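PDB 6S1Y: angiotensin-converting enzyme from Anopheles gambiae, which probably works as a zinc-dependent peptidase of the angiotensin-converting enzyme family, cleaving peptides in a deep, mostly helical channel. Local coordinates for residues L93-L98 and Q172-L177; Y227-K232 and H247-L252; R350-V355 and L393-P398; Y422-T427 and L573-P578. All coordinates share one frame; numbering follows the deposited sequence.

Contact 1: L93-L98 and Q172-L177; sequences LGYAAL and QKYVEL
The ring of Tyr-174 receives Tyr-95 at its edge: the hydroxyl oxygen of Tyr-95 lies near the ring plane, with OH 3.8 Å from CE1 of Tyr-174. The two tyrosines join a short 3-10 turn, residues 95-97, to helix 168-184 in the mainly helical fold of the angiotensin-converting enzyme family. In Tyr-95 a CG anti to the carbonyl carbon (chi1 -71°) lets the ring reach across, although CB points neither toward the helix nor away from it. Both hydroxyls are engaged by Asp-491, Tyr-174 OH at OD1 and Tyr-95 OH at OD2, so a single carboxylate ties the phenols together; Tyr-95 OH also bonds to ND2 of Asn-178, one residue beyond 172-177. Beside the aromatic pair, two buried leucines make the rest of the contact. Leu-98 points toward the helix and also packs on Gln-180, Ala-181 and Arg-184, further along it, whereas Leu-177 leans on Gln-102 and Glu-105 of helix 100-119. Between these leucines the approach is to backbone: the methyl CD1 of Leu-98 comes to 4.0 Å from the carbonyl O of Leu-177, and its CD2 to 4.2 Å from that same oxygen.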
loop_
_atom_site.group_PDB
_atom_site.type_symbol
_atom_site.label_atom_id
_atom_site.label_comp_id
_atom_site.label_asym_id
_atom_site.label_seq_id
_atom_site.Cartn_x
_atom_site.Cartn_y
_atom_site.Cartn_z
ATOM N N LEU A 93 -16.512 -16.910 -5.034
ATOM C CA LEU A 93 -16.730 -17.118 -3.608
ATOM C C LEU A 93 -15.519 -16.759 -2.758
ATOM O O LEU A 93 -15.680 -16.236 -1.649
ATOM C CB LEU A 93 -17.098 -18.580 -3.337
ATOM C CG LEU A 93 -18.400 -19.118 -3.928
ATOM C CD1 LEU A 93 -18.550 -20.577 -3.556
ATOM C CD2 LEU A 93 -19.572 -18.321 -3.425
ATOM N N GLY A 94 -14.309 -17.060 -3.246
ATOM C CA GLY A 94 -13.132 -16.906 -2.410
ATOM C C GLY A 94 -13.245 -17.768 -1.170
ATOM O O GLY A 94 -13.613 -18.952 -1.228
ATOM N N TYR A 95 -12.948 -17.162 -0.020
ATOM C CA TYR A 95 -12.957 -17.905 1.234
ATOM C C TYR A 95 -14.331 -18.487 1.534
ATOM O O TYR A 95 -14.440 -19.526 2.202
ATOM C CB TYR A 95 -12.517 -17.005 2.389
ATOM C CG TYR A 95 -11.040 -16.644 2.387
ATOM C CD1 TYR A 95 -10.159 -17.235 1.491
ATOM C CD2 TYR A 95 -10.535 -15.709 3.286
ATOM C CE1 TYR A 95 -8.835 -16.908 1.486
ATOM C CE2 TYR A 95 -9.194 -15.373 3.294
ATOM C CZ TYR A 95 -8.346 -15.980 2.392
ATOM O OH TYR A 95 -6.998 -15.658 2.380
ATOM N N ALA A 96 -15.391 -17.833 1.062
ATOM C CA ALA A 96 -16.734 -18.325 1.333
ATOM C C ALA A 96 -16.966 -19.709 0.745
ATOM O O ALA A 96 -17.962 -20.336 1.087
ATOM C CB ALA A 96 -17.781 -17.339 0.798
ATOM N N ALA A 97 -16.069 -20.211 -0.108
ATOM C CA ALA A 97 -16.225 -21.567 -0.620
ATOM C C ALA A 97 -16.047 -22.629 0.452
ATOM O O ALA A 97 -16.391 -23.787 0.207
ATOM C CB ALA A 97 -15.236 -21.830 -1.755
ATOM N N LEU A 98 -15.539 -22.282 1.618
ATOM C CA LEU A 98 -15.247 -23.312 2.603
ATOM C C LEU A 98 -16.491 -23.666 3.418
ATOM O O LEU A 98 -17.362 -22.821 3.634
ATOM C CB LEU A 98 -14.148 -22.849 3.555
ATOM C CG LEU A 98 -12.750 -22.593 2.998
ATOM C CD1 LEU A 98 -12.012 -21.658 3.956
ATOM C CD2 LEU A 98 -11.962 -23.885 2.800
ATOM N N GLN A 172 0.431 -20.579 10.222
ATOM C CA GLN A 172 0.462 -21.869 9.531
ATOM C C GLN A 172 -0.950 -22.353 9.236
ATOM O O GLN A 172 -1.221 -22.899 8.158
ATOM C CB GLN A 172 1.219 -22.895 10.365
ATOM C CG GLN A 172 1.384 -24.241 9.675
ATOM C CD GLN A 172 2.129 -24.116 8.371
ATOM O OE1 GLN A 172 3.143 -23.407 8.282
ATOM N NE2 GLN A 172 1.631 -24.783 7.345
ATOM N N LYS A 173 -1.871 -22.146 10.184
ATOM C CA LYS A 173 -3.267 -22.506 9.968
ATOM C C LYS A 173 -3.877 -21.669 8.856
ATOM O O LYS A 173 -4.620 -22.181 8.012
ATOM C CB LYS A 173 -4.048 -22.322 11.270
ATOM C CG LYS A 173 -5.559 -22.492 11.115
ATOM C CD LYS A 173 -5.933 -23.906 10.681
ATOM C CE LYS A 173 -5.653 -24.923 11.784
ATOM N NZ LYS A 173 -5.917 -26.314 11.315
ATOM N N TYR A 174 -3.574 -20.374 8.836
ATOM C CA TYR A 174 -4.080 -19.513 7.778
ATOM C C TYR A 174 -3.607 -19.980 6.417
ATOM O O TYR A 174 -4.370 -19.970 5.443
ATOM C CB TYR A 174 -3.620 -18.081 8.046
ATOM C CG TYR A 174 -3.366 -17.204 6.842
ATOM C CD1 TYR A 174 -4.403 -16.794 6.007
ATOM C CD2 TYR A 174 -2.093 -16.726 6.583
ATOM C CE1 TYR A 174 -4.161 -15.959 4.930
ATOM C CE2 TYR A 174 -1.844 -15.882 5.516
ATOM C CZ TYR A 174 -2.874 -15.490 4.694
ATOM O OH TYR A 174 -2.589 -14.637 3.636
ATOM N N VAL A 175 -2.345 -20.384 6.322
ATOM C CA VAL A 175 -1.844 -20.843 5.034
ATOM C C VAL A 175 -2.599 -22.082 4.579
ATOM O O VAL A 175 -2.957 -22.207 3.397
ATOM C CB VAL A 175 -0.332 -21.092 5.109
ATOM C CG1 VAL A 175 0.106 -22.001 3.981
ATOM C CG2 VAL A 175 0.392 -19.755 5.056
ATOM N N GLU A 176 -2.855 -23.015 5.506
ATOM C CA GLU A 176 -3.454 -24.296 5.125
ATOM C C GLU A 176 -4.875 -24.109 4.620
ATOM O O GLU A 176 -5.263 -24.715 3.617
ATOM C CB GLU A 176 -3.428 -25.277 6.303
ATOM C CG GLU A 176 -2.101 -26.005 6.423
ATOM C CD GLU A 176 -1.742 -26.422 7.849
ATOM O OE1 GLU A 176 -0.618 -26.947 8.036
ATOM O OE2 GLU A 176 -2.566 -26.228 8.770
ATOM N N LEU A 177 -5.662 -23.259 5.288
ATOM C CA LEU A 177 -7.047 -23.063 4.885
ATOM C C LEU A 177 -7.181 -22.078 3.740
ATOM O O LEU A 177 -8.167 -22.135 2.993
ATOM C CB LEU A 177 -7.870 -22.593 6.079
ATOM C CG LEU A 177 -8.034 -23.662 7.165
ATOM C CD1 LEU A 177 -8.567 -23.062 8.449
ATOM C CD2 LEU A 177 -8.947 -24.787 6.670
#

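Contact 2: Y227-K232 and H247-L252; sequences YKLRQK and HLLGNL
Leu-229 carries the whole helical side of this contact, its two methyls dividing the work. CD1 packs against CD2 of Leu-249 at 4.0 Å, and CD2 rests 4.0 Å from the carbonyl O of Leu-248. The leucine points directly from the helix at the chain opposite; chi1 of -71° sets CG next to the backbone N and chi2 of 170° extends the chain, so the two methyls face different residues. Leu-249 arrives across it, the two side chains meeting at about a right angle, so that methyl touches methyl and the stems do not run alongside. Leu-248 also points toward the helix, but the approach of its side chain is looser, no nearer than 4.5 Å. All three leucines are buried.

The remainder of 227-232 turns elsewhere and forms the loose side. Gln-231 and Lys-232 are exposed, and Tyr-227, Lys-228 and Arg-230 are partly so. On that outer surface the helix makes its own local packing: CG of Gln-231 lies 3.8 Å above one face of the Tyr-227 ring, offset toward the rim, while Arg-230 NE forms a salt bridge with Asp-235 just past the helix end.

The pairing brings the last turns of helix 203-233 against the chain that follows strand 244-245. Ile-244 of that strand touches both Leu-229 and Leu-249 and so extends the apolar patch, Trp-257 adds to it beside Leu-249, and His-247, just before the touching leucines, packs against helices 135-145 and 149-163.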
loop_
_atom_site.group_PDB
_atom_site.type_symbol
_atom_site.label_atom_id
_atom_site.label_comp_id
_atom_site.label_asym_id
_atom_site.label_seq_id
_atom_site.Cartn_x
_atom_site.Cartn_y
_atom_site.Cartn_z
ATOM N N TYR A 227 26.621 4.626 1.203
ATOM C CA TYR A 227 27.816 5.440 1.366
ATOM C C TYR A 227 27.601 6.535 2.408
ATOM O O TYR A 227 28.460 6.758 3.272
ATOM C CB TYR A 227 28.213 6.025 0.013
ATOM C CG TYR A 227 29.314 7.046 0.102
ATOM C CD1 TYR A 227 29.032 8.400 0.321
ATOM C CD2 TYR A 227 30.626 6.669 -0.048
ATOM C CE1 TYR A 227 30.052 9.335 0.412
ATOM C CE2 TYR A 227 31.645 7.578 0.024
ATOM C CZ TYR A 227 31.363 8.898 0.257
ATOM O OH TYR A 227 32.408 9.753 0.337
ATOM N N LYS A 228 26.452 7.238 2.348
ATOM C CA LYS A 228 26.208 8.340 3.285
ATOM C C LYS A 228 25.963 7.825 4.700
ATOM O O LYS A 228 26.408 8.437 5.674
ATOM C CB LYS A 228 25.019 9.190 2.833
ATOM C CG LYS A 228 25.201 9.873 1.507
ATOM C CD LYS A 228 26.294 10.963 1.533
ATOM C CE LYS A 228 25.694 12.358 1.674
ATOM N NZ LYS A 228 26.765 13.374 1.710
ATOM N N LEU A 229 25.243 6.721 4.856
ATOM C CA LEU A 229 25.043 6.192 6.208
ATOM C C LEU A 229 26.376 5.769 6.830
ATOM O O LEU A 229 26.597 5.943 8.030
ATOM C CB LEU A 229 24.081 5.022 6.188
ATOM C CG LEU A 229 22.626 5.359 5.904
ATOM C CD1 LEU A 229 21.861 4.074 5.688
ATOM C CD2 LEU A 229 22.003 6.137 7.061
ATOM N N ARG A 230 27.286 5.229 6.020
ATOM C CA ARG A 230 28.590 4.847 6.543
ATOM C C ARG A 230 29.417 6.064 6.943
ATOM O O ARG A 230 30.155 6.001 7.927
ATOM C CB ARG A 230 29.350 4.005 5.501
ATOM C CG ARG A 230 30.720 3.624 5.927
ATOM C CD ARG A 230 31.317 2.550 4.992
ATOM N NE ARG A 230 32.710 2.254 5.325
ATOM C CZ ARG A 230 33.734 3.019 4.940
ATOM N NH1 ARG A 230 33.524 4.112 4.211
ATOM N NH2 ARG A 230 34.973 2.701 5.282
ATOM N N GLN A 231 29.361 7.159 6.175
ATOM C CA GLN A 231 30.065 8.375 6.586
ATOM C C GLN A 231 29.492 8.920 7.895
ATOM O O GLN A 231 30.239 9.393 8.754
ATOM C CB GLN A 231 29.988 9.439 5.492
ATOM C CG GLN A 231 30.746 9.099 4.208
ATOM C CD GLN A 231 32.245 9.019 4.412
ATOM O OE1 GLN A 231 32.858 9.944 4.919
ATOM N NE2 GLN A 231 32.848 7.913 3.987
ATOM N N LYS A 232 28.171 8.832 8.077
ATOM C CA LYS A 232 27.522 9.360 9.276
ATOM C C LYS A 232 27.714 8.446 10.485
ATOM O O LYS A 232 28.015 8.924 11.582
ATOM C CB LYS A 232 26.023 9.582 9.010
ATOM C CG LYS A 232 25.590 11.063 8.888
ATOM C CD LYS A 232 26.367 11.837 7.817
ATOM C CE LYS A 232 25.908 11.485 6.385
ATOM N NZ LYS A 232 26.957 11.743 5.348
ATOM N N HIS A 247 17.636 -1.143 10.292
ATOM C CA HIS A 247 17.109 -0.306 11.364
ATOM C C HIS A 247 17.576 1.131 11.263
ATOM O O HIS A 247 17.134 1.972 12.048
ATOM C CB HIS A 247 17.485 -0.865 12.743
ATOM C CG HIS A 247 18.958 -0.944 13.009
ATOM N ND1 HIS A 247 19.860 -1.393 12.075
ATOM C CD2 HIS A 247 19.683 -0.654 14.118
ATOM C CE1 HIS A 247 21.080 -1.371 12.593
ATOM N NE2 HIS A 247 21.000 -0.930 13.833
ATOM N N LEU A 248 18.447 1.423 10.317
ATOM C CA LEU A 248 18.959 2.763 10.092
ATOM C C LEU A 248 18.248 3.477 8.962
ATOM O O LEU A 248 18.662 4.576 8.591
ATOM C CB LEU A 248 20.451 2.712 9.777
ATOM C CG LEU A 248 21.313 1.995 10.789
ATOM C CD1 LEU A 248 22.751 1.905 10.261
ATOM C CD2 LEU A 248 21.279 2.675 12.148
ATOM N N LEU A 249 17.210 2.880 8.389
ATOM C CA LEU A 249 16.571 3.461 7.213
ATOM C C LEU A 249 15.263 4.168 7.536
ATOM O O LEU A 249 14.501 4.485 6.614
ATOM C CB LEU A 249 16.351 2.384 6.157
ATOM C CG LEU A 249 17.685 1.909 5.551
ATOM C CD1 LEU A 249 17.498 0.590 4.852
ATOM C CD2 LEU A 249 18.196 2.958 4.583
ATOM N N GLY A 250 15.012 4.448 8.821
ATOM C CA GLY A 250 13.955 5.352 9.217
ATOM C C GLY A 250 12.581 4.742 9.279
ATOM O O GLY A 250 11.614 5.469 9.496
ATOM N N ASN A 251 12.493 3.412 9.158
ATOM C CA ASN A 251 11.235 2.705 8.930
ATOM C C ASN A 251 11.439 1.250 9.352
ATOM O O ASN A 251 12.439 0.645 8.983
ATOM C CB ASN A 251 10.839 2.809 7.453
ATOM C CG ASN A 251 9.620 1.997 7.121
ATOM O OD1 ASN A 251 9.697 0.772 6.963
ATOM N ND2 ASN A 251 8.471 2.664 7.001
ATOM N N LEU A 252 10.498 0.700 10.133
ATOM C CA LEU A 252 10.697 -0.611 10.738
ATOM C C LEU A 252 10.881 -1.719 9.702
ATOM O O LEU A 252 11.522 -2.737 9.992
ATOM C CB LEU A 252 9.510 -0.970 11.632
ATOM C CG LEU A 252 9.656 -0.723 13.132
ATOM C CD1 LEU A 252 8.347 -0.989 13.830
ATOM C CD2 LEU A 252 10.750 -1.607 13.702
#

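Contact 3: R350-V355 and L393-P398; sequences REFFVV and LSVSTP
Phe-353 lays the outer end of its ring against two consecutive residues, Val-395 and Ser-396. Its CE1 is 4.0 Å from CG1 of Val-395, and the neighbouring CZ is 4.0 Å from CB of Ser-396; both meet the ring obliquely. The benzyl group is brought over by a CG placed beside the backbone N (chi1 -65°), and the side chains of Phe-353 and Val-395 overlap side by side, pointing roughly opposite ways. Val-395 has CG1 anti to its backbone N (chi1 169°), and this same methyl also serves Phe-352, whose CE2 stands 4.4 Å away.

The contact packs the early turns of helix 349-368 against the C-terminal end of helix 381-395. These are the two helices of the gluzincin zinc site: further along the first, His-357 and His-361 of the HExxH motif bind the zinc ion, and Glu-385 on the second is the third protein ligand. The Phe-353 side chain lies about 12 Å from the metal, so it joins the helices outside the first coordination shell. Phe-352 extends the packing to Met-289 and Met-292 of helix 286-299, and it meets His-356 edge-to-face.

Local hydrogen bonds fix the residues that follow Val-395. Ser-396 OG donates to Leu-393 O from above the carbonyl plane at 2.9 Å, while Thr-397 OG1, nearly in line with the C=O of Ser-394, donates to its O at 2.8 Å and caps the N of His-400 in the next helix.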
loop_
_atom_site.group_PDB
_atom_site.type_symbol
_atom_site.label_atom_id
_atom_site.label_comp_id
_atom_site.label_asym_id
_atom_site.label_seq_id
_atom_site.Cartn_x
_atom_site.Cartn_y
_atom_site.Cartn_z
ATOM N N ARG A 350 4.997 13.077 5.986
ATOM C CA ARG A 350 4.708 11.675 5.683
ATOM C C ARG A 350 3.212 11.388 5.823
ATOM O O ARG A 350 2.567 10.898 4.890
ATOM C CB ARG A 350 5.540 10.791 6.619
ATOM C CG ARG A 350 5.520 9.295 6.338
ATOM C CD ARG A 350 6.485 8.576 7.282
ATOM N NE ARG A 350 6.048 8.644 8.682
ATOM C CZ ARG A 350 6.501 9.507 9.591
ATOM N NH1 ARG A 350 6.016 9.462 10.832
ATOM N NH2 ARG A 350 7.437 10.421 9.280
ATOM N N GLU A 351 2.637 11.729 6.976
ATOM C CA GLU A 351 1.222 11.480 7.217
ATOM C C GLU A 351 0.336 12.296 6.275
ATOM O O GLU A 351 -0.744 11.839 5.884
ATOM C CB GLU A 351 0.888 11.798 8.681
ATOM C CG GLU A 351 1.469 10.833 9.722
ATOM C CD GLU A 351 0.538 9.663 10.048
ATOM O OE1 GLU A 351 0.970 8.733 10.769
ATOM O OE2 GLU A 351 -0.614 9.660 9.589
ATOM N N PHE A 352 0.768 13.494 5.894
ATOM C CA PHE A 352 0.028 14.266 4.901
ATOM C C PHE A 352 -0.163 13.477 3.613
ATOM O O PHE A 352 -1.237 13.538 3.008
ATOM C CB PHE A 352 0.763 15.579 4.620
ATOM C CG PHE A 352 -0.103 16.671 4.047
ATOM C CD1 PHE A 352 -1.445 16.792 4.391
ATOM C CD2 PHE A 352 0.438 17.603 3.180
ATOM C CE1 PHE A 352 -2.235 17.832 3.875
ATOM C CE2 PHE A 352 -0.347 18.644 2.651
ATOM C CZ PHE A 352 -1.682 18.757 3.009
ATOM N N PHE A 353 0.873 12.734 3.164
ATOM C CA PHE A 353 0.734 11.895 1.973
ATOM C C PHE A 353 -0.165 10.693 2.239
ATOM O O PHE A 353 -0.917 10.273 1.354
ATOM C CB PHE A 353 2.111 11.414 1.460
ATOM C CG PHE A 353 2.971 12.528 0.969
ATOM C CD1 PHE A 353 2.473 13.457 0.060
ATOM C CD2 PHE A 353 4.256 12.702 1.467
ATOM C CE1 PHE A 353 3.250 14.520 -0.358
ATOM C CE2 PHE A 353 5.036 13.759 1.052
ATOM C CZ PHE A 353 4.539 14.673 0.140
ATOM N N VAL A 354 -0.071 10.088 3.429
ATOM C CA VAL A 354 -1.008 9.012 3.754
ATOM C C VAL A 354 -2.444 9.523 3.652
ATOM O O VAL A 354 -3.317 8.849 3.099
ATOM C CB VAL A 354 -0.712 8.427 5.147
ATOM C CG1 VAL A 354 -1.809 7.470 5.551
ATOM C CG2 VAL A 354 0.652 7.700 5.163
ATOM N N VAL A 355 -2.698 10.741 4.155
ATOM C CA VAL A 355 -4.032 11.335 4.049
ATOM C C VAL A 355 -4.525 11.258 2.615
ATOM O O VAL A 355 -5.613 10.740 2.336
ATOM C CB VAL A 355 -4.014 12.780 4.579
ATOM C CG1 VAL A 355 -5.286 13.534 4.211
ATOM C CG2 VAL A 355 -3.842 12.770 6.107
ATOM N N LEU A 393 1.832 12.803 -5.864
ATOM C CA LEU A 393 2.902 13.221 -6.778
ATOM C C LEU A 393 2.838 14.721 -7.075
ATOM O O LEU A 393 3.872 15.386 -7.125
ATOM C CB LEU A 393 2.849 12.413 -8.079
ATOM C CG LEU A 393 3.397 10.981 -7.970
ATOM C CD1 LEU A 393 3.177 10.184 -9.249
ATOM C CD2 LEU A 393 4.870 10.983 -7.652
ATOM N N SER A 394 1.635 15.273 -7.286
ATOM C CA SER A 394 1.520 16.712 -7.512
ATOM C C SER A 394 1.803 17.485 -6.228
ATOM O O SER A 394 2.531 18.487 -6.247
ATOM C CB SER A 394 0.125 17.080 -8.044
ATOM O OG SER A 394 -0.053 16.720 -9.408
ATOM N N VAL A 395 1.239 17.022 -5.104
ATOM C CA VAL A 395 1.391 17.721 -3.837
ATOM C C VAL A 395 2.848 17.816 -3.434
ATOM O O VAL A 395 3.243 18.735 -2.710
ATOM C CB VAL A 395 0.585 17.016 -2.727
ATOM C CG1 VAL A 395 0.974 17.596 -1.395
ATOM C CG2 VAL A 395 -0.896 17.171 -2.940
ATOM N N SER A 396 3.672 16.856 -3.872
ATOM C CA SER A 396 5.047 16.818 -3.416
ATOM C C SER A 396 5.922 17.846 -4.118
ATOM O O SER A 396 6.988 18.179 -3.596
ATOM C CB SER A 396 5.615 15.416 -3.608
ATOM O OG SER A 396 5.817 15.120 -4.983
ATOM N N THR A 397 5.488 18.379 -5.253
ATOM C CA THR A 397 6.319 19.304 -6.005
ATOM C C THR A 397 6.563 20.586 -5.217
ATOM O O THR A 397 5.698 21.040 -4.457
ATOM C CB THR A 397 5.670 19.673 -7.331
ATOM O OG1 THR A 397 4.426 20.331 -7.071
ATOM C CG2 THR A 397 5.448 18.442 -8.180
ATOM N N PRO A 398 7.744 21.190 -5.374
ATOM C CA PRO A 398 7.943 22.540 -4.835
ATOM C C PRO A 398 6.884 23.525 -5.299
ATOM O O PRO A 398 6.414 24.342 -4.505
ATOM C CB PRO A 398 9.341 22.909 -5.346
ATOM C CG PRO A 398 10.026 21.619 -5.530
ATOM C CD PRO A 398 8.960 20.663 -6.021
#

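Contact 4: Y422-T427 and L573-P578; sequences YRAGVT and LEYFDP
Ala-424 and Gly-425 offer a small-residue surface to two aromatic side chains, Phe-576 and Tyr-575. The phenyl ring of Phe-576 comes closest, its CE1 3.5 Å from the backbone N of Gly-425 and equally near that residue's CA. The carbonyl carbon of Ala-424 sits at the edge of the same ring, near its plane, 3.7 Å from CE1. Gly-425 has no side chain, and the CE1 corner of the ring reaches the helix backbone there. The methyl of Ala-424 touches both aromatics: CB is 4.0 Å from Phe-576 CE1 and 4.0 Å from OH of Tyr-575, whose ring it meets at the edge.

The two rings also hold each other. CD1 of Tyr-575 stands 3.6 Å above the plane of the Phe-576 ring, over its centre. The different first torsions of these neighbours, CG anti to the backbone N in Tyr-575 (chi1 -175°) but beside it in Phe-576 (chi1 -71°), send both rings to the same helix.

Farther out, Phe-505 of helix 495-514 meets Tyr-575 edge-to-face, Leu-429 touches Phe-576, and Pro-578 packs on Phe-421. On the other segment, Arg-423 forms a salt bridge with Asp-262. Phe-576 is both the residue that leaves helix 570-575 and the N-cap of helix 577-590, so the contact is a helix-to-helix junction packed on the flank of helix 414-429, within the family's helical fold.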
loop_
_atom_site.group_PDB
_atom_site.type_symbol
_atom_site.label_atom_id
_atom_site.label_comp_id
_atom_site.label_asym_id
_atom_site.label_seq_id
_atom_site.Cartn_x
_atom_site.Cartn_y
_atom_site.Cartn_z
ATOM N N TYR A 422 16.283 13.320 -5.196
ATOM C CA TYR A 422 16.757 12.351 -4.218
ATOM C C TYR A 422 15.652 11.983 -3.247
ATOM O O TYR A 422 15.345 10.802 -3.056
ATOM C CB TYR A 422 17.953 12.926 -3.474
ATOM C CG TYR A 422 18.520 12.018 -2.439
ATOM C CD1 TYR A 422 19.261 10.879 -2.815
ATOM C CD2 TYR A 422 18.328 12.266 -1.079
ATOM C CE1 TYR A 422 19.792 10.025 -1.861
ATOM C CE2 TYR A 422 18.875 11.427 -0.114
ATOM C CZ TYR A 422 19.599 10.302 -0.516
ATOM O OH TYR A 422 20.134 9.453 0.412
ATOM N N ARG A 423 15.039 12.983 -2.620
ATOM C CA ARG A 423 13.927 12.707 -1.728
ATOM C C ARG A 423 12.894 11.821 -2.412
ATOM O O ARG A 423 12.439 10.825 -1.836
ATOM C CB ARG A 423 13.278 14.013 -1.256
ATOM C CG ARG A 423 11.993 13.757 -0.435
ATOM C CD ARG A 423 11.453 15.003 0.247
ATOM N NE ARG A 423 12.255 15.333 1.421
ATOM C CZ ARG A 423 12.094 14.770 2.617
ATOM N NH1 ARG A 423 11.143 13.868 2.811
ATOM N NH2 ARG A 423 12.884 15.125 3.622
ATOM N N ALA A 424 12.506 12.166 -3.652
ATOM C CA ALA A 424 11.511 11.336 -4.327
ATOM C C ALA A 424 12.005 9.887 -4.464
ATOM O O ALA A 424 11.246 8.943 -4.233
ATOM C CB ALA A 424 11.154 11.923 -5.697
ATOM N N GLY A 425 13.276 9.697 -4.836
ATOM C CA GLY A 425 13.796 8.345 -4.991
ATOM C C GLY A 425 13.732 7.533 -3.711
ATOM O O GLY A 425 13.332 6.358 -3.723
ATOM N N VAL A 426 14.125 8.137 -2.587
ATOM C CA VAL A 426 14.175 7.361 -1.361
ATOM C C VAL A 426 12.789 7.188 -0.771
ATOM O O VAL A 426 12.587 6.330 0.091
ATOM C CB VAL A 426 15.134 7.979 -0.322
ATOM C CG1 VAL A 426 16.560 7.906 -0.831
ATOM C CG2 VAL A 426 14.775 9.420 0.008
ATOM N N THR A 427 11.826 7.994 -1.214
ATOM C CA THR A 427 10.450 7.878 -0.755
ATOM C C THR A 427 9.715 6.802 -1.531
ATOM O O THR A 427 9.005 5.990 -0.943
ATOM C CB THR A 427 9.703 9.217 -0.915
ATOM O OG1 THR A 427 10.366 10.244 -0.166
ATOM C CG2 THR A 427 8.255 9.077 -0.450
ATOM N N LEU A 573 10.518 5.209 -15.096
ATOM C CA LEU A 573 11.926 5.374 -15.467
ATOM C C LEU A 573 12.212 6.773 -15.994
ATOM O O LEU A 573 13.288 7.322 -15.734
ATOM C CB LEU A 573 12.337 4.337 -16.514
ATOM C CG LEU A 573 12.333 2.895 -15.998
ATOM C CD1 LEU A 573 12.579 1.887 -17.137
ATOM C CD2 LEU A 573 13.372 2.742 -14.905
ATOM N N GLU A 574 11.261 7.388 -16.713
ATOM C CA GLU A 574 11.442 8.781 -17.132
ATOM C C GLU A 574 11.460 9.709 -15.927
ATOM O O GLU A 574 12.258 10.658 -15.875
ATOM C CB GLU A 574 10.326 9.200 -18.104
ATOM C CG GLU A 574 10.436 10.651 -18.614
ATOM C CD GLU A 574 9.247 11.100 -19.494
ATOM O OE1 GLU A 574 8.416 10.253 -19.910
ATOM O OE2 GLU A 574 9.144 12.329 -19.752
ATOM N N TYR A 575 10.563 9.464 -14.965
ATOM C CA TYR A 575 10.464 10.329 -13.794
ATOM C C TYR A 575 11.790 10.394 -13.055
ATOM O O TYR A 575 12.238 11.473 -12.644
ATOM C CB TYR A 575 9.352 9.799 -12.873
ATOM C CG TYR A 575 9.049 10.649 -11.665
ATOM C CD1 TYR A 575 9.776 10.495 -10.489
ATOM C CD2 TYR A 575 8.017 11.571 -11.684
ATOM C CE1 TYR A 575 9.501 11.255 -9.367
ATOM C CE2 TYR A 575 7.728 12.354 -10.560
ATOM C CZ TYR A 575 8.482 12.180 -9.399
ATOM O OH TYR A 575 8.230 12.921 -8.281
ATOM N N PHE A 576 12.429 9.237 -12.884
ATOM C CA PHE A 576 13.686 9.123 -12.157
ATOM C C PHE A 576 14.919 9.112 -13.061
ATOM O O PHE A 576 15.996 8.736 -12.600
ATOM C CB PHE A 576 13.699 7.853 -11.300
ATOM C CG PHE A 576 12.786 7.920 -10.132
ATOM C CD1 PHE A 576 13.039 8.787 -9.098
ATOM C CD2 PHE A 576 11.640 7.143 -10.085
ATOM C CE1 PHE A 576 12.176 8.867 -8.037
ATOM C CE2 PHE A 576 10.772 7.231 -9.018
ATOM C CZ PHE A 576 11.037 8.078 -8.006
ATOM N N ASP A 577 14.802 9.505 -14.328
ATOM C CA ASP A 577 16.031 9.444 -15.118
ATOM C C ASP A 577 17.030 10.515 -14.683
ATOM O O ASP A 577 18.228 10.229 -14.639
ATOM C CB ASP A 577 15.763 9.570 -16.619
ATOM C CG ASP A 577 17.036 9.359 -17.448
ATOM O OD1 ASP A 577 17.533 8.205 -17.546
ATOM O OD2 ASP A 577 17.577 10.371 -17.946
ATOM N N PRO A 578 16.611 11.751 -14.383
ATOM C CA PRO A 578 17.613 12.741 -13.941
ATOM C C PRO A 578 18.338 12.310 -12.669
ATOM O O PRO A 578 19.552 12.527 -12.535
ATOM C CB PRO A 578 16.785 14.022 -13.739
ATOM C CG PRO A 578 15.564 13.834 -14.622
ATOM C CD PRO A 578 15.270 12.351 -14.563
#

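Overall arrangement
Running from the N terminus, the four contacts close one after another, none nested in or crossing another. Contact 1 spans 73 mostly helical residues, and its centre lies 37 to 40 Å from those of the others, on the opposite side of the chain's centre from contacts 3 and 4. Contact 2 closes a short loop of 14 residues at the end of helix 203-233. Contact 3 spans the 37 residues that include the zinc-binding residues, and contact 4 the longest interval, 145 residues, bringing the C-terminal helices back to helix 414-429. Contacts 3 and 4 touch, Leu-393 CD2 lying 3.9 Å from Tyr-575 OH; contact 2 comes within about 5 Å of contact 4 at nearest atoms.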